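Local structure of phosphodiesterase (Candida albicans, 6CPU) at residues L385-V390 and L414-I419; N335-L340 and L399-E404; G216-P221 and F287-R292; V234-D239 and H317-A322. The protein belongs to the phosphodiesterase family of mainly helical proteins and, in this structure, holds a zinc ion and a magnesium ion. All blocks are in the same frame, centred on the assembly; numbering follows the deposited sequence.

Contact 1. Residues L385-V390 and L414-I419; sequences LFINKV and LIISSI
F386 and I387, neighbours on helix 377-394, meet I415, I416 and I419 of helix 411-421 through carbon atoms alone. The methyl CG2 of I415 is shared: it lies at the edge of the F386 ring, near the ring plane and 4.0 Å from F386 CD2, and it also touches I387, whose CD1 is 3.8 Å from I415 CG2. One turn further on, I419 reaches the same ring carbon, its CD1 3.8 Å from F386 CD2. I387 and I416 cross at about a right angle, with I387 CG1 and I416 CG1 3.9 Å apart. Torsions explain the fit. The second torsion of I387 is folded (chi2 -55°), which bends CD1 back to I415, while I419 is extended (chi2 179°), which brings its terminal methyl obliquely to the ring. Branched and flat apolar residues suit short helical segments whose axes approach to 10.7 Å and run at 138°, roughly antiparallel. Behind this layer, S418 OG donates to L414 O at 2.9 Å; that carbonyl also accepts from S418 N on the opposite face of its plane, so the hydroxyl is satisfied within its own helix. V344 of helix 336-348 and V351 of a loop press on F386, and V344 and A345 press on I415. The side chain of I419 also touches H382 and A383 and lies about 7 Å from the magnesium ion. With no directional bond across it, the pairing rests on van der Waals packing of mostly buried side chains, I416 lying at its partly exposed end, an apolar layer near the metal site.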
# COMPACT_ATOMS: atom_id res chain seq x y z
N LEU A 385 8.82 8.47 -0.12
CA LEU A 385 8.62 7.56 -1.26
C LEU A 385 7.38 7.87 -2.07
O LEU A 385 7.43 7.90 -3.29
CB LEU A 385 8.54 6.10 -0.80
CG LEU A 385 9.81 5.32 -1.03
CD1 LEU A 385 10.93 5.88 -0.18
CD2 LEU A 385 9.60 3.84 -0.75
N PHE A 386 6.23 8.03 -1.42
CA PHE A 386 5.00 8.19 -2.18
C PHE A 386 5.04 9.44 -3.05
O PHE A 386 4.65 9.41 -4.22
CB PHE A 386 3.79 8.20 -1.26
CG PHE A 386 2.48 8.19 -1.98
CD1 PHE A 386 2.20 7.21 -2.94
CD2 PHE A 386 1.51 9.11 -1.67
CE1 PHE A 386 0.96 7.20 -3.59
CE2 PHE A 386 0.28 9.10 -2.31
CZ PHE A 386 0.00 8.13 -3.26
N ILE A 387 5.56 10.53 -2.49
CA ILE A 387 5.65 11.77 -3.27
C ILE A 387 6.73 11.66 -4.34
O ILE A 387 6.47 11.95 -5.50
CB ILE A 387 5.94 13.01 -2.39
CG1 ILE A 387 4.85 13.21 -1.32
CG2 ILE A 387 6.11 14.25 -3.28
CD1 ILE A 387 3.43 13.30 -1.84
N ASN A 388 7.93 11.23 -3.96
CA ASN A 388 9.08 11.38 -4.85
C ASN A 388 9.26 10.24 -5.83
O ASN A 388 9.80 10.44 -6.92
CB ASN A 388 10.34 11.57 -4.05
CG ASN A 388 10.27 12.80 -3.16
OD1 ASN A 388 9.88 13.87 -3.61
ND2 ASN A 388 10.64 12.65 -1.92
N LYS A 389 8.82 9.04 -5.46
CA LYS A 389 8.87 7.91 -6.38
C LYS A 389 7.59 7.81 -7.21
O LYS A 389 7.66 7.69 -8.42
CB LYS A 389 9.13 6.59 -5.66
CG LYS A 389 9.10 5.36 -6.56
CD LYS A 389 9.57 4.12 -5.82
CE LYS A 389 9.32 2.84 -6.62
NZ LYS A 389 10.05 2.83 -7.91
N VAL A 390 6.43 7.80 -6.55
CA VAL A 390 5.18 7.51 -7.23
C VAL A 390 4.56 8.75 -7.89
O VAL A 390 4.47 8.80 -9.12
CB VAL A 390 4.17 6.82 -6.29
CG1 VAL A 390 2.85 6.58 -7.01
CG2 VAL A 390 4.74 5.51 -5.78
N LEU A 414 -0.53 18.65 1.58
CA LEU A 414 -1.66 18.03 2.27
C LEU A 414 -1.47 16.53 2.39
O LEU A 414 -1.74 15.95 3.43
CB LEU A 414 -2.97 18.35 1.55
CG LEU A 414 -4.25 17.73 2.14
CD1 LEU A 414 -4.40 18.06 3.62
CD2 LEU A 414 -5.46 18.21 1.34
N ILE A 415 -0.98 15.90 1.31
CA ILE A 415 -0.72 14.46 1.33
C ILE A 415 0.35 14.11 2.37
O ILE A 415 0.19 13.14 3.12
CB ILE A 415 -0.35 13.94 -0.08
CG1 ILE A 415 -1.59 13.98 -0.98
CG2 ILE A 415 0.21 12.52 0.01
CD1 ILE A 415 -1.33 13.71 -2.45
N ILE A 416 1.43 14.90 2.42
CA ILE A 416 2.51 14.69 3.40
C ILE A 416 1.95 14.79 4.82
O ILE A 416 2.20 13.93 5.67
CB ILE A 416 3.66 15.71 3.22
CG1 ILE A 416 4.38 15.43 1.89
CG2 ILE A 416 4.61 15.66 4.41
CD1 ILE A 416 5.30 16.55 1.44
N SER A 417 1.21 15.86 5.06
CA SER A 417 0.58 16.08 6.35
C SER A 417 -0.25 14.87 6.79
O SER A 417 -0.12 14.39 7.91
CB SER A 417 -0.28 17.36 6.29
OG SER A 417 -1.15 17.42 7.40
N SER A 418 -1.09 14.37 5.89
CA SER A 418 -2.00 13.27 6.23
C SER A 418 -1.23 11.97 6.45
O SER A 418 -1.51 11.23 7.40
CB SER A 418 -3.08 13.11 5.15
OG SER A 418 -3.72 14.36 4.87
N ILE A 419 -0.23 11.71 5.62
CA ILE A 419 0.59 10.53 5.82
C ILE A 419 1.34 10.60 7.15
O ILE A 419 1.34 9.62 7.92
CB ILE A 419 1.53 10.26 4.63
CG1 ILE A 419 0.68 9.90 3.40
CG2 ILE A 419 2.46 9.10 4.96
CD1 ILE A 419 1.48 9.64 2.13

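Contact 2. Residues N335-L340 and L399-E404; sequences NPIQTL and LTCTIE
Q338, in the first turn of helix 336-348, faces I403, in the irregular chain after helix 396-400, with their CA atoms 5.9 Å apart. The helix opens with a capping box: N335, at the N-cap, takes the amide of Q338 on its side chain (Q338 N to N335 OD1, 2.9 Å), and N335 N in turn donates to Q338 OE1, 3.1 Å away. Asparagine suits the cap because its short amide turns back over the helix end, CG lying between backbone N and carbonyl carbon (chi1 78°). Glutamine has the extra length to reach back to N335. Both oxygens being used in the box, both amide nitrogens point outward to one acceptor, the carbonyl of I403. N335 ND2 meets I403 O at 3.2 Å almost head-on to the carbonyl, whereas Q338 NE2, at 3.0 Å, comes from above the carbonyl plane (49° out of it). Two bonds thus grip this oxygen, and the box fixes how each amide is rotated. I403 is also tied by backbone hydrogen bonding to L409, and H446 of helix 446-462 packs on Q338 and E404. The carboxylate of E404 stands near the two amides without bonding to them. I337, branched and partly exposed, extends the join along the loop: its CG2 rests against the carbonyl, 3.4 Å from I403 O, and its CD1 packs on C401 CB, 3.6 Å away.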
# COMPACT_ATOMS: atom_id res chain seq x y z
N ASN A 335 -13.75 19.75 0.42
CA ASN A 335 -14.20 19.93 -0.95
C ASN A 335 -13.69 18.81 -1.89
O ASN A 335 -13.00 17.88 -1.42
CB ASN A 335 -13.82 21.35 -1.44
CG ASN A 335 -12.36 21.48 -1.83
OD1 ASN A 335 -11.58 20.52 -1.77
ND2 ASN A 335 -11.98 22.69 -2.25
N PRO A 336 -14.05 18.86 -3.19
CA PRO A 336 -13.71 17.73 -4.08
C PRO A 336 -12.21 17.44 -4.26
O PRO A 336 -11.82 16.27 -4.22
CB PRO A 336 -14.34 18.14 -5.42
CG PRO A 336 -15.51 18.99 -5.02
CD PRO A 336 -15.02 19.77 -3.83
N ILE A 337 -11.38 18.46 -4.46
CA ILE A 337 -9.94 18.23 -4.62
C ILE A 337 -9.28 17.78 -3.32
O ILE A 337 -8.39 16.92 -3.34
CB ILE A 337 -9.19 19.43 -5.26
CG1 ILE A 337 -7.81 18.97 -5.75
CG2 ILE A 337 -9.08 20.60 -4.30
CD1 ILE A 337 -7.16 19.93 -6.72
N GLN A 338 -9.72 18.32 -2.19
CA GLN A 338 -9.26 17.88 -0.88
C GLN A 338 -9.70 16.44 -0.58
O GLN A 338 -8.98 15.68 0.07
CB GLN A 338 -9.80 18.78 0.22
CG GLN A 338 -9.28 20.21 0.17
CD GLN A 338 -10.24 21.20 0.80
OE1 GLN A 338 -11.12 20.83 1.59
NE2 GLN A 338 -10.09 22.47 0.44
N THR A 339 -10.90 16.09 -1.03
CA THR A 339 -11.41 14.73 -0.90
C THR A 339 -10.51 13.76 -1.71
O THR A 339 -10.15 12.70 -1.22
CB THR A 339 -12.87 14.63 -1.38
OG1 THR A 339 -13.70 15.48 -0.57
CG2 THR A 339 -13.39 13.22 -1.30
N LEU A 340 -10.18 14.15 -2.94
CA LEU A 340 -9.27 13.36 -3.79
C LEU A 340 -7.89 13.24 -3.14
O LEU A 340 -7.31 12.15 -3.12
CB LEU A 340 -9.14 13.97 -5.19
CG LEU A 340 -8.20 13.25 -6.17
CD1 LEU A 340 -8.65 11.82 -6.39
CD2 LEU A 340 -8.11 13.98 -7.50
N LEU A 399 0.33 17.09 -7.66
CA LEU A 399 1.16 17.63 -6.58
C LEU A 399 1.16 19.16 -6.53
O LEU A 399 1.23 19.73 -5.44
CB LEU A 399 2.60 17.12 -6.69
CG LEU A 399 2.79 15.61 -6.47
CD1 LEU A 399 4.24 15.23 -6.68
CD2 LEU A 399 2.30 15.20 -5.09
N THR A 400 1.07 19.79 -7.69
CA THR A 400 1.13 21.25 -7.80
C THR A 400 -0.24 21.94 -7.73
O THR A 400 -0.31 23.17 -7.67
CB THR A 400 1.82 21.69 -9.10
OG1 THR A 400 1.20 21.06 -10.21
CG2 THR A 400 3.31 21.32 -9.07
N CYS A 401 -1.33 21.16 -7.73
CA CYS A 401 -2.65 21.71 -7.42
C CYS A 401 -2.65 22.24 -6.00
O CYS A 401 -1.93 21.74 -5.14
CB CYS A 401 -3.74 20.64 -7.51
SG CYS A 401 -4.17 20.12 -9.17
N THR A 402 -3.46 23.27 -5.77
CA THR A 402 -3.64 23.83 -4.44
C THR A 402 -5.01 23.42 -3.92
O THR A 402 -5.88 23.05 -4.71
CB THR A 402 -3.47 25.36 -4.47
OG1 THR A 402 -4.34 25.92 -5.46
CG2 THR A 402 -2.04 25.73 -4.82
N ILE A 403 -5.20 23.44 -2.60
CA ILE A 403 -6.44 22.94 -2.00
C ILE A 403 -7.68 23.80 -2.31
O ILE A 403 -8.80 23.31 -2.19
CB ILE A 403 -6.34 22.75 -0.48
CG1 ILE A 403 -6.03 24.07 0.25
CG2 ILE A 403 -5.29 21.70 -0.13
CD1 ILE A 403 -6.42 24.03 1.70
N GLU A 404 -7.46 25.06 -2.66
CA GLU A 404 -8.51 25.96 -3.17
C GLU A 404 -7.85 26.99 -4.07
O GLU A 404 -6.64 27.19 -3.99
CB GLU A 404 -9.25 26.65 -2.03
CG GLU A 404 -10.07 25.71 -1.18
CD GLU A 404 -11.14 26.40 -0.38
OE1 GLU A 404 -10.91 27.55 0.08
OE2 GLU A 404 -12.20 25.78 -0.19

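Contact 3. Residues G216-P221 and F287-R292; sequences GHWSFP and FHFLIR
W218, in the irregular chain after helix 205-216, comes alongside the last turns of helix 276-292, its CA 7.2 Å from that of H288. With H288 and F289 it makes an aromatic cluster. The indole, held anti to the backbone N (chi1 178°), reaches across to both helix residues. H288 CB lies at its edge, near the ring plane and 3.7 Å from W218 CE3, and the imidazole is inclined to the six-membered ring by 56°. F289 is turned less, with 32° between the planes. Tryptophan suits the place because it is large and apolar yet carries one N-H: NE1 bonds to T467 O, while R468 adds a cation-pi contact and Y553 of helix 552-569 meets the indole edge-to-face. Histidine suits a buried site beside backbone carbonyls, since its ring can give a bond: H288 NE2 is hydrogen-bonded to V215 O, fixing the rotation of the imidazole. The neighbouring carbonyl G216 O lies at the ring edge, 3.1 Å from H288 CE1, a short approach consistent with a weakly polarised C-H. Next along the same rim of the indole, W218 CH2 and F289 CE1 are 3.5 Å apart, an oblique approach.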
# COMPACT_ATOMS: atom_id res chain seq x y z
N GLY A 216 -18.92 -0.94 -2.13
CA GLY A 216 -20.12 -0.44 -1.50
C GLY A 216 -20.40 -0.86 -0.07
O GLY A 216 -21.14 -0.17 0.61
N HIS A 217 -19.84 -1.98 0.40
CA HIS A 217 -20.07 -2.46 1.77
C HIS A 217 -19.10 -1.86 2.79
O HIS A 217 -17.89 -1.80 2.54
CB HIS A 217 -19.89 -3.97 1.85
CG HIS A 217 -21.04 -4.74 1.28
ND1 HIS A 217 -21.20 -4.95 -0.07
CD2 HIS A 217 -22.08 -5.37 1.89
CE1 HIS A 217 -22.29 -5.68 -0.28
NE2 HIS A 217 -22.83 -5.95 0.90
N TRP A 218 -19.61 -1.45 3.96
CA TRP A 218 -18.73 -1.12 5.09
C TRP A 218 -18.02 -2.37 5.58
O TRP A 218 -16.89 -2.29 6.07
CB TRP A 218 -19.49 -0.45 6.25
CG TRP A 218 -18.58 -0.17 7.40
CD1 TRP A 218 -18.57 -0.79 8.61
CD2 TRP A 218 -17.49 0.76 7.42
NE1 TRP A 218 -17.56 -0.29 9.40
CE2 TRP A 218 -16.88 0.67 8.69
CE3 TRP A 218 -16.99 1.68 6.49
CZ2 TRP A 218 -15.79 1.46 9.05
CZ3 TRP A 218 -15.90 2.46 6.85
CH2 TRP A 218 -15.32 2.35 8.12
N SER A 219 -18.66 -3.52 5.44
CA SER A 219 -18.00 -4.80 5.71
C SER A 219 -17.16 -5.19 4.49
O SER A 219 -17.42 -6.18 3.82
CB SER A 219 -19.03 -5.88 6.04
OG SER A 219 -18.42 -7.01 6.63
N PHE A 220 -16.13 -4.40 4.22
CA PHE A 220 -15.32 -4.55 3.01
C PHE A 220 -14.56 -5.87 3.09
O PHE A 220 -13.72 -6.04 3.98
CB PHE A 220 -14.35 -3.38 2.91
CG PHE A 220 -13.52 -3.36 1.65
CD1 PHE A 220 -14.11 -3.38 0.41
CD2 PHE A 220 -12.13 -3.27 1.72
CE1 PHE A 220 -13.34 -3.35 -0.75
CE2 PHE A 220 -11.35 -3.24 0.58
CZ PHE A 220 -11.96 -3.27 -0.67
N PRO A 221 -14.86 -6.82 2.17
CA PRO A 221 -14.34 -8.17 2.31
C PRO A 221 -12.91 -8.29 1.77
O PRO A 221 -12.63 -9.14 0.93
CB PRO A 221 -15.31 -8.99 1.46
CG PRO A 221 -15.65 -8.06 0.34
CD PRO A 221 -15.71 -6.69 0.97
N PHE A 287 -13.01 6.35 1.88
CA PHE A 287 -14.04 6.49 0.85
C PHE A 287 -15.44 6.50 1.48
O PHE A 287 -16.24 7.39 1.19
CB PHE A 287 -13.90 5.35 -0.16
CG PHE A 287 -14.66 5.55 -1.43
CD1 PHE A 287 -14.30 6.55 -2.32
CD2 PHE A 287 -15.73 4.73 -1.76
CE1 PHE A 287 -14.98 6.74 -3.50
CE2 PHE A 287 -16.42 4.90 -2.96
CZ PHE A 287 -16.04 5.92 -3.82
N HIS A 288 -15.71 5.55 2.36
CA HIS A 288 -17.01 5.52 3.07
C HIS A 288 -17.21 6.73 3.98
O HIS A 288 -18.29 7.34 3.94
CB HIS A 288 -17.20 4.22 3.84
CG HIS A 288 -17.83 3.13 3.02
ND1 HIS A 288 -19.06 2.59 3.33
CD2 HIS A 288 -17.40 2.50 1.90
CE1 HIS A 288 -19.37 1.67 2.43
NE2 HIS A 288 -18.37 1.59 1.56
N PHE A 289 -16.19 7.11 4.76
CA PHE A 289 -16.27 8.32 5.58
C PHE A 289 -16.69 9.52 4.74
O PHE A 289 -17.62 10.25 5.10
CB PHE A 289 -14.94 8.64 6.29
CG PHE A 289 -14.49 7.61 7.30
CD1 PHE A 289 -15.36 6.66 7.82
CD2 PHE A 289 -13.17 7.61 7.74
CE1 PHE A 289 -14.93 5.73 8.76
CE2 PHE A 289 -12.74 6.68 8.68
CZ PHE A 289 -13.61 5.74 9.18
N LEU A 290 -16.00 9.72 3.62
CA LEU A 290 -16.26 10.86 2.76
C LEU A 290 -17.66 10.86 2.13
O LEU A 290 -18.25 11.93 1.95
CB LEU A 290 -15.19 10.94 1.67
CG LEU A 290 -13.79 11.32 2.19
CD1 LEU A 290 -12.69 10.83 1.26
CD2 LEU A 290 -13.70 12.82 2.40
N ILE A 291 -18.19 9.68 1.81
CA ILE A 291 -19.56 9.60 1.31
C ILE A 291 -20.54 10.00 2.41
O ILE A 291 -21.36 10.89 2.22
CB ILE A 291 -19.90 8.20 0.77
CG1 ILE A 291 -19.16 7.96 -0.55
CG2 ILE A 291 -21.41 8.05 0.56
CD1 ILE A 291 -18.96 6.50 -0.86
N ARG A 292 -20.41 9.36 3.57
CA ARG A 292 -21.31 9.63 4.68
C ARG A 292 -21.21 11.06 5.22
O ARG A 292 -22.13 11.54 5.88
CB ARG A 292 -21.10 8.59 5.78
CG ARG A 292 -21.50 7.19 5.35
CD ARG A 292 -21.58 6.25 6.53
NE ARG A 292 -21.70 4.84 6.13
CZ ARG A 292 -22.82 4.24 5.74
NH1 ARG A 292 -23.97 4.91 5.67
NH2 ARG A 292 -22.79 2.95 5.42

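Contact 4. Residues V234-D239 and H317-A322; sequences VYLMID and HTVLIA
The ring of Y235 comes slantwise to V319, its hydroxyl OH 3.9 Å from V319 CG1, while the ring of Y232 meets the Y235 ring at about 55° between the planes. The second flat group, the imidazole of H317, packs within its own loop instead: I321 CG1 sits over one face, 3.7 Å above the plane and offset toward the rim. The centre of the contact belongs to L236. With CG anti to the carbonyl carbon (chi1 -71°) and the chain extended beyond (chi2 171°), its CD2 methyl reaches the loop backbone, 3.5 Å from T318 O and 3.6 Å from V319 CA. Leucine fits here because a long branched side chain can lie against the backbone of T318 and V319. L320 answers from the loop, its CD1 3.8 Å from L236 O and its CG beside L236 CB. Water 1 provides the polar link: it donates to L236 O at 2.8 Å and accepts from L320 N at 3.2 Å, bridging helix and loop through backbone groups alone. Further out, T318 O is hydrogen-bonded to Y232 OH, and V319 O to Q301 NE2, two bonds that tie the loop backbone to these side chains. Helix 227-242, carrying V234-D239, is thus lined on this side by a loop that runs between helices 276-292 and 336-348. L236 and L320 both rest on C212 of helix 205-216, M237 and L320 both touch F287 of helix 276-292, and Y235 packs on I260 of helix 253-264.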
# COMPACT_ATOMS: atom_id res chain seq x y z
N VAL A 234 -9.35 0.09 -6.32
CA VAL A 234 -8.74 1.41 -6.26
C VAL A 234 -9.21 2.26 -7.45
O VAL A 234 -9.55 3.42 -7.28
CB VAL A 234 -7.20 1.33 -6.24
CG1 VAL A 234 -6.60 2.73 -6.28
CG2 VAL A 234 -6.72 0.61 -4.99
N TYR A 235 -9.23 1.67 -8.64
CA TYR A 235 -9.68 2.39 -9.82
C TYR A 235 -11.11 2.91 -9.63
O TYR A 235 -11.39 4.07 -9.90
CB TYR A 235 -9.57 1.50 -11.08
CG TYR A 235 -10.48 1.95 -12.19
CD1 TYR A 235 -10.23 3.12 -12.89
CD2 TYR A 235 -11.63 1.23 -12.51
CE1 TYR A 235 -11.09 3.55 -13.91
CE2 TYR A 235 -12.49 1.64 -13.52
CZ TYR A 235 -12.22 2.81 -14.21
OH TYR A 235 -13.09 3.20 -15.21
N LEU A 236 -12.01 2.06 -9.14
CA LEU A 236 -13.40 2.46 -8.89
C LEU A 236 -13.48 3.69 -7.99
O LEU A 236 -14.19 4.66 -8.28
CB LEU A 236 -14.19 1.31 -8.28
CG LEU A 236 -14.48 0.15 -9.22
CD1 LEU A 236 -15.07 -1.02 -8.44
CD2 LEU A 236 -15.39 0.57 -10.36
N MET A 237 -12.73 3.66 -6.90
CA MET A 237 -12.77 4.74 -5.92
C MET A 237 -12.12 6.03 -6.36
O MET A 237 -12.69 7.12 -6.18
CB MET A 237 -12.19 4.25 -4.60
CG MET A 237 -13.10 3.25 -3.94
SD MET A 237 -12.49 2.67 -2.36
CE MET A 237 -11.34 1.39 -2.84
N ILE A 238 -10.94 5.94 -6.96
CA ILE A 238 -10.24 7.13 -7.41
C ILE A 238 -10.90 7.76 -8.65
O ILE A 238 -11.02 8.99 -8.72
CB ILE A 238 -8.74 6.86 -7.67
CG1 ILE A 238 -8.07 6.36 -6.38
CG2 ILE A 238 -8.05 8.10 -8.20
CD1 ILE A 238 -7.94 7.38 -5.27
N ASP A 239 -11.31 6.95 -9.61
CA ASP A 239 -12.01 7.48 -10.79
C ASP A 239 -13.26 8.25 -10.35
O ASP A 239 -13.51 9.36 -10.85
CB ASP A 239 -12.39 6.35 -11.76
CG ASP A 239 -12.92 6.86 -13.10
OD1 ASP A 239 -12.55 7.95 -13.54
OD2 ASP A 239 -13.71 6.13 -13.73
N HIS A 317 -23.66 -3.00 -14.20
CA HIS A 317 -22.73 -1.87 -14.17
C HIS A 317 -21.33 -2.34 -13.77
O HIS A 317 -21.20 -3.19 -12.90
CB HIS A 317 -23.22 -0.82 -13.18
CG HIS A 317 -24.61 -0.34 -13.46
ND1 HIS A 317 -24.91 0.46 -14.54
CD2 HIS A 317 -25.77 -0.53 -12.80
CE1 HIS A 317 -26.20 0.73 -14.53
NE2 HIS A 317 -26.75 0.14 -13.49
N THR A 318 -20.30 -1.79 -14.41
CA THR A 318 -18.90 -2.11 -14.07
C THR A 318 -18.16 -0.96 -13.37
O THR A 318 -17.00 -1.13 -12.98
CB THR A 318 -18.08 -2.53 -15.31
OG1 THR A 318 -18.14 -1.49 -16.30
CG2 THR A 318 -18.61 -3.83 -15.88
N VAL A 319 -18.82 0.19 -13.22
CA VAL A 319 -18.27 1.30 -12.45
C VAL A 319 -19.32 1.85 -11.49
O VAL A 319 -20.51 1.56 -11.63
CB VAL A 319 -17.74 2.44 -13.35
CG1 VAL A 319 -16.64 1.93 -14.27
CG2 VAL A 319 -18.87 3.08 -14.16
N LEU A 320 -18.87 2.66 -10.53
CA LEU A 320 -19.77 3.23 -9.53
C LEU A 320 -20.68 4.26 -10.21
O LEU A 320 -20.19 5.13 -10.94
CB LEU A 320 -18.99 3.90 -8.39
CG LEU A 320 -17.96 3.04 -7.67
CD1 LEU A 320 -17.42 3.76 -6.44
CD2 LEU A 320 -18.51 1.67 -7.28
N ILE A 321 -21.98 4.12 -10.00
CA ILE A 321 -22.96 5.01 -10.64
C ILE A 321 -23.51 5.97 -9.59
O ILE A 321 -24.28 5.57 -8.73
CB ILE A 321 -24.14 4.21 -11.25
CG1 ILE A 321 -23.64 3.10 -12.19
CG2 ILE A 321 -25.09 5.16 -11.99
CD1 ILE A 321 -22.83 3.58 -13.38
N ALA A 322 -23.10 7.23 -9.67
CA ALA A 322 -23.52 8.25 -8.71
C ALA A 322 -25.03 8.48 -8.76
O ALA A 322 -25.63 8.44 -9.83
CB ALA A 322 -22.79 9.55 -9.00
O HOH W 1 -16.13 4.21 -10.30

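How the contacts relate
The four contacts form two pairs. Contacts 3 and 4 have centres 13 Å apart and alternate along the chain, and F287 of helix 276-292 joins them by packing on M237 and L320. Contacts 1 and 2, 14 Å apart, also alternate; they share the run of helices 377-394, 396-400 and 411-421, and touch where L414 meets I403 and I387 meets L399. Helix 336-348 connects the pairs: its T339 packs on L290 of contact 3, and its L340 on I238 of contact 4. The earlier pair closes before the later one opens, so the two are built up in chain order, with contact 1, in the later pair, nearest the metals.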